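Local coordinates for mandelate racemase/muconate lactonizing enzyme family protein (Sulfitobacter sp. NAS-14.1, PDB 3T4W) that probably acts as an enolase-superfamily lyase, abstracting a proton beside a carboxylate group in a divalent-metal-dependent reaction on a substrate not yet established, at residues R146-T151 / D376-A381; P193-G198 / E409-P414; L94-A99 / T111-F116. One frame throughout, in Å; residues are numbered along the deposited sequence.

Interaction 1: residues R146-T151 / D376-A381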
loop_
_atom_site.group_PDB
_atom_site.type_symbol
_atom_site.label_atom_id
_atom_site.label_comp_id
_atom_site.label_asym_id
_atom_site.label_seq_id
_atom_site.Cartn_x
_atom_site.Cartn_y
_atom_site.Cartn_z
ATOM N N ARG A 146 -20.502 11.333 -35.132
ATOM C CA ARG A 146 -21.742 11.329 -34.371
ATOM C C ARG A 146 -21.455 11.008 -32.915
ATOM O O ARG A 146 -20.408 10.451 -32.581
ATOM C CB ARG A 146 -22.712 10.295 -34.935
ATOM C CG ARG A 146 -23.326 10.685 -36.249
ATOM C CD ARG A 146 -23.726 9.454 -37.056
ATOM N NE ARG A 146 -25.002 8.886 -36.634
ATOM C CZ ARG A 146 -25.127 7.780 -35.908
ATOM N NH1 ARG A 146 -26.335 7.337 -35.578
ATOM N NH2 ARG A 146 -24.045 7.117 -35.515
ATOM N N VAL A 147 -22.396 11.352 -32.049
ATOM C CA VAL A 147 -22.242 11.084 -30.633
ATOM C C VAL A 147 -23.467 10.354 -30.094
ATOM O O VAL A 147 -24.610 10.749 -30.344
ATOM C CB VAL A 147 -21.998 12.379 -29.837
ATOM C CG1 VAL A 147 -22.025 12.101 -28.329
ATOM C CG2 VAL A 147 -20.678 13.006 -30.257
ATOM N N ARG A 148 -23.206 9.268 -29.379
ATOM C CA ARG A 148 -24.239 8.476 -28.740
ATOM C C ARG A 148 -24.938 9.324 -27.689
ATOM O O ARG A 148 -24.291 10.027 -26.908
ATOM C CB ARG A 148 -23.603 7.246 -28.092
ATOM C CG ARG A 148 -24.550 6.103 -27.819
ATOM C CD ARG A 148 -23.796 4.946 -27.176
ATOM N NE ARG A 148 -24.705 4.014 -26.522
ATOM C CZ ARG A 148 -24.326 3.011 -25.736
ATOM N NH1 ARG A 148 -23.041 2.802 -25.484
ATOM N NH2 ARG A 148 -25.244 2.227 -25.188
ATOM N N GLY A 149 -26.263 9.272 -27.679
ATOM C CA GLY A 149 -27.029 10.024 -26.712
ATOM C C GLY A 149 -27.783 9.126 -25.757
ATOM O O GLY A 149 -27.977 7.939 -26.017
ATOM N N TYR A 150 -28.197 9.690 -24.632
ATOM C CA TYR A 150 -29.131 8.998 -23.764
ATOM C C TYR A 150 -30.092 9.980 -23.129
ATOM O O TYR A 150 -29.812 11.178 -23.058
ATOM C CB TYR A 150 -28.403 8.175 -22.699
ATOM C CG TYR A 150 -27.825 8.952 -21.535
ATOM C CD1 TYR A 150 -26.552 9.501 -21.604
ATOM C CD2 TYR A 150 -28.533 9.095 -20.351
ATOM C CE1 TYR A 150 -26.006 10.192 -20.533
ATOM C CE2 TYR A 150 -27.998 9.778 -19.275
ATOM C CZ TYR A 150 -26.734 10.325 -19.370
ATOM O OH TYR A 150 -26.200 11.009 -18.302
ATOM N N THR A 151 -31.228 9.465 -22.681
ATOM C CA THR A 151 -32.212 10.281 -21.985
ATOM C C THR A 151 -32.662 9.624 -20.684
ATOM O O THR A 151 -32.421 8.441 -20.442
ATOM C CB THR A 151 -33.451 10.545 -22.868
ATOM O OG1 THR A 151 -34.374 11.385 -22.169
ATOM C CG2 THR A 151 -34.142 9.243 -23.223
ATOM N N ASP A 376 -32.619 9.960 -34.042
ATOM C CA ASP A 376 -32.504 8.510 -33.927
ATOM C C ASP A 376 -31.460 8.112 -32.882
ATOM O O ASP A 376 -30.651 7.204 -33.104
ATOM C CB ASP A 376 -32.155 7.901 -35.286
ATOM C CG ASP A 376 -33.134 8.311 -36.372
ATOM O OD1 ASP A 376 -34.338 8.454 -36.056
ATOM O OD2 ASP A 376 -32.703 8.492 -37.536
ATOM N N GLY A 377 -31.470 8.811 -31.753
ATOM C CA GLY A 377 -30.605 8.477 -30.638
ATOM C C GLY A 377 -29.206 9.060 -30.701
ATOM O O GLY A 377 -28.424 8.890 -29.766
ATOM N N PHE A 378 -28.876 9.751 -31.786
ATOM C CA PHE A 378 -27.518 10.259 -31.951
ATOM C C PHE A 378 -27.472 11.735 -32.293
ATOM O O PHE A 378 -28.460 12.310 -32.746
ATOM C CB PHE A 378 -26.765 9.454 -33.011
ATOM C CG PHE A 378 -26.354 8.088 -32.550
ATOM C CD1 PHE A 378 -25.050 7.845 -32.145
ATOM C CD2 PHE A 378 -27.271 7.046 -32.515
ATOM C CE1 PHE A 378 -24.660 6.579 -31.713
ATOM C CE2 PHE A 378 -26.893 5.779 -32.084
ATOM C CZ PHE A 378 -25.582 5.547 -31.681
ATOM N N ILE A 379 -26.319 12.353 -32.060
ATOM C CA ILE A 379 -26.143 13.756 -32.389
ATOM C C ILE A 379 -24.992 13.928 -33.372
ATOM O O ILE A 379 -23.874 13.482 -33.116
ATOM C CB ILE A 379 -25.896 14.624 -31.141
ATOM C CG1 ILE A 379 -26.954 14.352 -30.069
ATOM C CG2 ILE A 379 -25.910 16.092 -31.513
ATOM C CD1 ILE A 379 -26.606 13.204 -29.116
ATOM N N THR A 380 -25.276 14.574 -34.498
ATOM C CA THR A 380 -24.277 14.797 -35.534
ATOM C C THR A 380 -23.439 16.026 -35.203
ATOM O O THR A 380 -23.969 17.026 -34.718
ATOM C CB THR A 380 -24.947 14.980 -36.909
ATOM O OG1 THR A 380 -25.764 13.838 -37.194
ATOM C CG2 THR A 380 -23.904 15.135 -38.002
ATOM N N ALA A 381 -22.134 15.947 -35.452
ATOM C CA ALA A 381 -21.231 17.050 -35.137
ATOM C C ALA A 381 -21.702 18.315 -35.836
ATOM O O ALA A 381 -21.817 18.343 -37.061
ATOM C CB ALA A 381 -19.810 16.717 -35.555
HETATM O O HOH W 1 -28.271 6.440 -28.034
#

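Interaction 2: residues P193-G198 / E409-P414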
loop_
_atom_site.group_PDB
_atom_site.type_symbol
_atom_site.label_atom_id
_atom_site.label_comp_id
_atom_site.label_asym_id
_atom_site.label_seq_id
_atom_site.Cartn_x
_atom_site.Cartn_y
_atom_site.Cartn_z
ATOM N N PRO A 193 -35.424 9.524 -2.144
ATOM C CA PRO A 193 -34.964 10.913 -2.149
ATOM C C PRO A 193 -33.609 11.097 -1.477
ATOM O O PRO A 193 -33.267 10.385 -0.536
ATOM C CB PRO A 193 -36.056 11.615 -1.339
ATOM C CG PRO A 193 -36.364 10.602 -0.298
ATOM C CD PRO A 193 -36.455 9.317 -1.109
ATOM N N TYR A 194 -32.841 12.052 -1.984
ATOM C CA TYR A 194 -31.606 12.463 -1.345
ATOM C C TYR A 194 -31.966 13.585 -0.396
ATOM O O TYR A 194 -32.802 14.419 -0.719
ATOM C CB TYR A 194 -30.628 12.967 -2.397
ATOM C CG TYR A 194 -31.306 13.725 -3.521
ATOM C CD1 TYR A 194 -31.869 13.049 -4.597
ATOM C CD2 TYR A 194 -31.385 15.115 -3.503
ATOM C CE1 TYR A 194 -32.488 13.731 -5.631
ATOM C CE2 TYR A 194 -32.004 15.810 -4.536
ATOM C CZ TYR A 194 -32.555 15.109 -5.592
ATOM O OH TYR A 194 -33.177 15.780 -6.612
ATOM N N THR A 195 -31.348 13.606 0.776
ATOM C CA THR A 195 -31.666 14.629 1.757
ATOM C C THR A 195 -30.436 15.408 2.197
ATOM O O THR A 195 -29.299 14.948 2.065
ATOM C CB THR A 195 -32.350 14.032 3.000
ATOM O OG1 THR A 195 -31.363 13.685 3.984
ATOM C CG2 THR A 195 -33.161 12.797 2.615
ATOM N N MET A 196 -30.701 16.598 2.720
ATOM C CA MET A 196 -29.707 17.475 3.315
ATOM C C MET A 196 -28.885 16.791 4.420
ATOM O O MET A 196 -27.846 17.304 4.848
ATOM C CB MET A 196 -30.448 18.716 3.840
ATOM C CG MET A 196 -29.935 19.332 5.123
ATOM S SD MET A 196 -30.619 18.603 6.634
ATOM C CE MET A 196 -32.320 18.357 6.165
ATOM N N ARG A 197 -29.339 15.617 4.854
ATOM C CA ARG A 197 -28.798 14.971 6.049
ATOM C C ARG A 197 -27.467 14.276 5.823
ATOM O O ARG A 197 -26.706 14.061 6.770
ATOM C CB ARG A 197 -29.809 13.974 6.629
ATOM C CG ARG A 197 -31.039 14.649 7.183
ATOM C CD ARG A 197 -32.154 13.685 7.556
ATOM N NE ARG A 197 -33.351 14.452 7.885
ATOM C CZ ARG A 197 -33.506 15.133 9.017
ATOM N NH1 ARG A 197 -32.545 15.116 9.937
ATOM N NH2 ARG A 197 -34.616 15.827 9.234
ATOM N N GLY A 198 -27.189 13.929 4.570
ATOM C CA GLY A 198 -26.037 13.111 4.245
ATOM C C GLY A 198 -26.530 11.731 3.865
ATOM O O GLY A 198 -27.732 11.481 3.887
ATOM N N GLU A 409 -32.846 20.894 -5.232
ATOM C CA GLU A 409 -32.941 20.991 -3.782
ATOM C C GLU A 409 -32.865 19.630 -3.107
ATOM O O GLU A 409 -33.401 18.649 -3.620
ATOM C CB GLU A 409 -34.233 21.708 -3.386
ATOM C CG GLU A 409 -34.150 23.219 -3.486
ATOM C CD GLU A 409 -35.499 23.900 -3.322
ATOM O OE1 GLU A 409 -36.528 23.187 -3.313
ATOM O OE2 GLU A 409 -35.526 25.147 -3.210
ATOM N N MET A 410 -32.186 19.576 -1.963
ATOM C CA MET A 410 -32.160 18.363 -1.149
ATOM C C MET A 410 -33.195 18.493 -0.042
ATOM O O MET A 410 -33.112 19.392 0.796
ATOM C CB MET A 410 -30.766 18.103 -0.560
ATOM C CG MET A 410 -29.639 18.240 -1.561
ATOM S SD MET A 410 -28.104 17.445 -1.053
ATOM C CE MET A 410 -28.547 15.725 -1.273
ATOM N N GLN A 411 -34.177 17.598 -0.048
ATOM C CA GLN A 411 -35.291 17.689 0.889
ATOM C C GLN A 411 -34.835 17.638 2.346
ATOM O O GLN A 411 -33.756 17.129 2.662
ATOM C CB GLN A 411 -36.305 16.582 0.620
ATOM C CG GLN A 411 -35.981 15.272 1.285
ATOM C CD GLN A 411 -37.079 14.256 1.076
ATOM O OE1 GLN A 411 -37.799 14.307 0.078
ATOM N NE2 GLN A 411 -37.221 13.327 2.020
ATOM N N GLU A 412 -35.671 18.164 3.233
ATOM C CA GLU A 412 -35.328 18.220 4.644
ATOM C C GLU A 412 -35.731 16.947 5.392
ATOM O O GLU A 412 -35.008 16.475 6.271
ATOM C CB GLU A 412 -35.947 19.457 5.301
ATOM C CG GLU A 412 -35.684 19.537 6.793
ATOM C CD GLU A 412 -35.303 20.932 7.264
ATOM O OE1 GLU A 412 -34.850 21.756 6.436
ATOM O OE2 GLU A 412 -35.440 21.191 8.478
ATOM N N ALA A 413 -36.883 16.392 5.034
ATOM C CA ALA A 413 -37.382 15.196 5.690
ATOM C C ALA A 413 -36.402 14.042 5.529
ATOM O O ALA A 413 -35.776 13.898 4.476
ATOM C CB ALA A 413 -38.732 14.818 5.121
ATOM N N PRO A 414 -36.273 13.207 6.573
ATOM C CA PRO A 414 -35.410 12.019 6.539
ATOM C C PRO A 414 -35.955 10.986 5.569
ATOM O O PRO A 414 -37.133 11.039 5.205
ATOM C CB PRO A 414 -35.523 11.448 7.962
ATOM C CG PRO A 414 -36.231 12.492 8.773
ATOM C CD PRO A 414 -37.034 13.309 7.830
#

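Interaction 3: residues L94-A99 / T111-F116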
loop_
_atom_site.group_PDB
_atom_site.type_symbol
_atom_site.label_atom_id
_atom_site.label_comp_id
_atom_site.label_asym_id
_atom_site.label_seq_id
_atom_site.Cartn_x
_atom_site.Cartn_y
_atom_site.Cartn_z
ATOM N N LEU A 94 -4.972 31.595 -19.183
ATOM C CA LEU A 94 -4.710 32.733 -18.308
ATOM C C LEU A 94 -5.932 33.107 -17.466
ATOM O O LEU A 94 -5.822 33.385 -16.266
ATOM C CB LEU A 94 -4.244 33.935 -19.135
ATOM C CG LEU A 94 -3.971 35.254 -18.405
ATOM C CD1 LEU A 94 -2.839 35.100 -17.407
ATOM C CD2 LEU A 94 -3.663 36.376 -19.399
ATOM N N MET A 95 -7.098 33.118 -18.097
ATOM C CA MET A 95 -8.297 33.583 -17.421
ATOM C C MET A 95 -8.721 32.554 -16.387
ATOM O O MET A 95 -9.202 32.894 -15.303
ATOM C CB MET A 95 -9.412 33.876 -18.430
ATOM C CG MET A 95 -9.212 35.192 -19.180
ATOM S SD MET A 95 -10.571 35.619 -20.284
ATOM C CE MET A 95 -10.243 34.524 -21.665
ATOM N N TYR A 96 -8.506 31.289 -16.718
ATOM C CA TYR A 96 -8.816 30.223 -15.788
ATOM C C TYR A 96 -7.925 30.330 -14.555
ATOM O O TYR A 96 -8.404 30.260 -13.421
ATOM C CB TYR A 96 -8.666 28.866 -16.459
ATOM C CG TYR A 96 -8.691 27.708 -15.488
ATOM C CD1 TYR A 96 -9.861 26.995 -15.263
ATOM C CD2 TYR A 96 -7.539 27.328 -14.801
ATOM C CE1 TYR A 96 -9.890 25.937 -14.381
ATOM C CE2 TYR A 96 -7.556 26.271 -13.912
ATOM C CZ TYR A 96 -8.737 25.579 -13.705
ATOM O OH TYR A 96 -8.773 24.516 -12.829
ATOM N N ARG A 97 -6.629 30.520 -14.774
ATOM C CA ARG A 97 -5.703 30.678 -13.657
ATOM C C ARG A 97 -6.085 31.845 -12.743
ATOM O O ARG A 97 -5.993 31.731 -11.526
ATOM C CB ARG A 97 -4.258 30.823 -14.144
ATOM C CG ARG A 97 -3.604 29.523 -14.600
ATOM C CD ARG A 97 -3.961 28.347 -13.695
ATOM N NE ARG A 97 -3.294 28.390 -12.394
ATOM C CZ ARG A 97 -3.332 27.404 -11.496
ATOM N NH1 ARG A 97 -4.001 26.290 -11.755
ATOM N NH2 ARG A 97 -2.698 27.529 -10.339
ATOM N N ARG A 98 -6.506 32.964 -13.335
ATOM C CA ARG A 98 -6.928 34.144 -12.568
ATOM C C ARG A 98 -8.145 33.850 -11.695
ATOM O O ARG A 98 -8.171 34.189 -10.514
ATOM C CB ARG A 98 -7.283 35.301 -13.499
ATOM C CG ARG A 98 -6.116 35.990 -14.171
ATOM C CD ARG A 98 -6.645 36.985 -15.191
ATOM N NE ARG A 98 -5.590 37.726 -15.872
ATOM C CZ ARG A 98 -5.772 38.419 -16.995
ATOM N NH1 ARG A 98 -6.966 38.451 -17.573
ATOM N NH2 ARG A 98 -4.759 39.071 -17.547
ATOM N N ALA A 99 -9.162 33.237 -12.294
ATOM C CA ALA A 99 -10.398 32.921 -11.583
ATOM C C ALA A 99 -10.179 31.862 -10.501
ATOM O O ALA A 99 -10.607 32.033 -9.360
ATOM C CB ALA A 99 -11.478 32.479 -12.571
ATOM N N THR A 111 -18.745 27.791 -6.463
ATOM C CA THR A 111 -19.598 28.892 -6.926
ATOM C C THR A 111 -18.906 29.805 -7.951
ATOM O O THR A 111 -19.483 30.120 -8.992
ATOM C CB THR A 111 -20.182 29.732 -5.752
ATOM O OG1 THR A 111 -21.383 29.118 -5.275
ATOM C CG2 THR A 111 -20.519 31.142 -6.212
ATOM N N VAL A 112 -17.676 30.224 -7.664
ATOM C CA VAL A 112 -16.936 31.058 -8.601
ATOM C C VAL A 112 -16.723 30.289 -9.902
ATOM O O VAL A 112 -16.978 30.794 -10.997
ATOM C CB VAL A 112 -15.580 31.513 -8.026
ATOM C CG1 VAL A 112 -14.733 32.149 -9.107
ATOM C CG2 VAL A 112 -15.784 32.491 -6.890
ATOM N N MET A 113 -16.284 29.049 -9.772
ATOM C CA MET A 113 -16.007 28.233 -10.937
ATOM C C MET A 113 -17.261 27.963 -11.761
ATOM O O MET A 113 -17.188 27.777 -12.978
ATOM C CB MET A 113 -15.323 26.932 -10.523
ATOM C CG MET A 113 -14.280 26.479 -11.511
ATOM S SD MET A 113 -12.721 27.412 -11.527
ATOM C CE MET A 113 -13.124 29.041 -10.898
ATOM N N GLY A 114 -18.415 27.948 -11.104
ATOM C CA GLY A 114 -19.663 27.810 -11.825
ATOM C C GLY A 114 -19.866 29.040 -12.688
ATOM O O GLY A 114 -20.331 28.948 -13.824
ATOM N N ALA A 115 -19.516 30.201 -12.141
ATOM C CA ALA A 115 -19.658 31.451 -12.873
ATOM C C ALA A 115 -18.675 31.472 -14.034
ATOM O O ALA A 115 -19.046 31.791 -15.155
ATOM C CB ALA A 115 -19.432 32.652 -11.955
ATOM N N PHE A 116 -17.424 31.113 -13.762
ATOM C CA PHE A 116 -16.399 31.145 -14.793
ATOM C C PHE A 116 -16.694 30.195 -15.939
ATOM O O PHE A 116 -16.412 30.507 -17.097
ATOM C CB PHE A 116 -15.016 30.833 -14.233
ATOM C CG PHE A 116 -13.964 30.708 -15.293
ATOM C CD1 PHE A 116 -13.373 31.835 -15.836
ATOM C CD2 PHE A 116 -13.579 29.467 -15.766
ATOM C CE1 PHE A 116 -12.406 31.721 -16.823
ATOM C CE2 PHE A 116 -12.614 29.354 -16.755
ATOM C CZ PHE A 116 -12.027 30.483 -17.281
#

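Interaction 1: residues R146-T151 / D376-A381
Antiparallel strand pairing joins R146-R148, at the start of the first strand of the enolase-type (beta/alpha) barrel, to the short strand F378-T380, which runs back past it at 155° between N-to-C directions. V147 and I379 form the hydrogen-bonded pair: V147 N donates to I379 O at 2.8 Å, and I379 N returns a bond to V147 O at 2.9 Å. R146 with T380 and R148 with F378 are the flanking non-hydrogen-bonded pairs. Beyond the last pair, G149 N reaches G377 O at 3.0 Å, and a water lies between G149 O and G377 O.

F378 shares a face of the sheet with both arginines. The R146 chain folds at chi3 (81°) and lays its guanidinium over one ring face, centres 4.0 Å apart and planes 24° apart, a cation-pi stack displaced so that NH1 lies over the CG side of the ring. R148 meets the ring's far end through its aliphatic stem, CB to F378 CE1 3.8 Å. Its extended chain then carries the guanidinium on to a salt bridge with D226, while Y417 of a second subunit adds a cation-pi contact. On the opposite face V147 and I379 pack against strand 356-358 and helix 337-349, and I379 CD1 sits 4.0 Å from G149 CA, where a side chain would point at that methyl. The positive phi of G377 would press any CB against the carbonyl of D376.

Backbone bonds hold the strands together in the plane of the sheet. One face is buried and aliphatic; on the other, R148 spends its charge on D226, while the exposed R146 lies on the F378 ring, whose pi cloud probably steadies that charge without neutralising it.

Interaction 2: residues P193-G198 / E409-P414
Q411 O takes the one sound hydrogen bond between the loops: M196 N donates to it at 3.1 Å and 167°, and T195 CA-H approaches the same oxygen, 3.4 Å from CA. E412 O is held more loosely, by weak bonds from both R197 NE and R197 NH2, each at 3.1 Å. The chain of R197 is extended as far as NE and passes P414, whose CG lies over a face of the guanidinium, 3.7 Å from NH2; NH1 turns instead to M143 O of a fourth subunit.

Apolar branches fill in around these bonds. M410 bends at chi3 (73°), bringing CE to Y194 CB at 3.6 Å, and M196 CE rests beside E412 CG at 3.6 Å. The Q411 amide lies against the P193 ring, and its NE2 donates to A413 O within its own segment, 2.9 Å away and well above that carbonyl's plane, which should limit rotation of the amide. The E412 carboxylate pairs with R98 of a third subunit.

A type I turn from T195 to G198 thus meets the C-terminal tail in a single beta bridge, a loop-on-loop contact after the second parallel strand of a (beta/alpha) barrel and at a subunit interface.

Interaction 3: residues L94-A99 / T111-F116
The F116 and Y96 side chains cross at about a right angle, and F116 CE2 lies at the edge of the Y96 ring, near its plane, 3.9 Å from Y96 CD1. F116 is met obliquely by the A99 methyl, with CB 3.8 Å from CD1, while its far end, CZ, presses on Y96 CB at 3.8 Å and CE1 on M95 CB at 4.0 Å. The F116 torsion sets CG opposite the backbone N (chi1 174°), extending the ring across the gap to the other helix. The Y96 ring has a Met-aromatic partner too, M113 SD, 5.1 Å from its centroid and 43° off the normal.

The segments 94-99 and 111-116, on helices 92-101 and 110-130 of the enolase-superfamily N-terminal capping domain, run antiparallel at 156°, their axes 10.8 Å apart at closest approach. At that spacing large side chains must bridge the interval, and no hydrogen bond joins the segments. Replacing F116 by an alanine would probably open a gap between M95, Y96 and A99 and remove the edge contact on the Y96 ring. M113, bent at chi2, turns CE back to A99 CB at 4.2 Å, and V112 CG1 reaches A99 O. Helix 69-83 packs on V112 from outside the pair.

Overall arrangement
Within one chain the three contacts stay apart, their centres 29 to 33 Å from one another. Interaction 3 lies in the capping domain, and its helix 110-130 leads in the chain to strand 146-152 of interaction 1, yet the nearest atoms are about 19 Å apart. Interactions 1 and 2 come no closer than about 14 Å. They occupy different ends of the barrel: interaction 1 the N-terminal start of its first strand, interaction 2 a loop after strand 185-188, on the C-terminal side where this superfamily's active site lies. Across the assembly, interactions 2 and 3 meet: E412 pairs with R98, and M196 O with R97, of a neighbouring subunit.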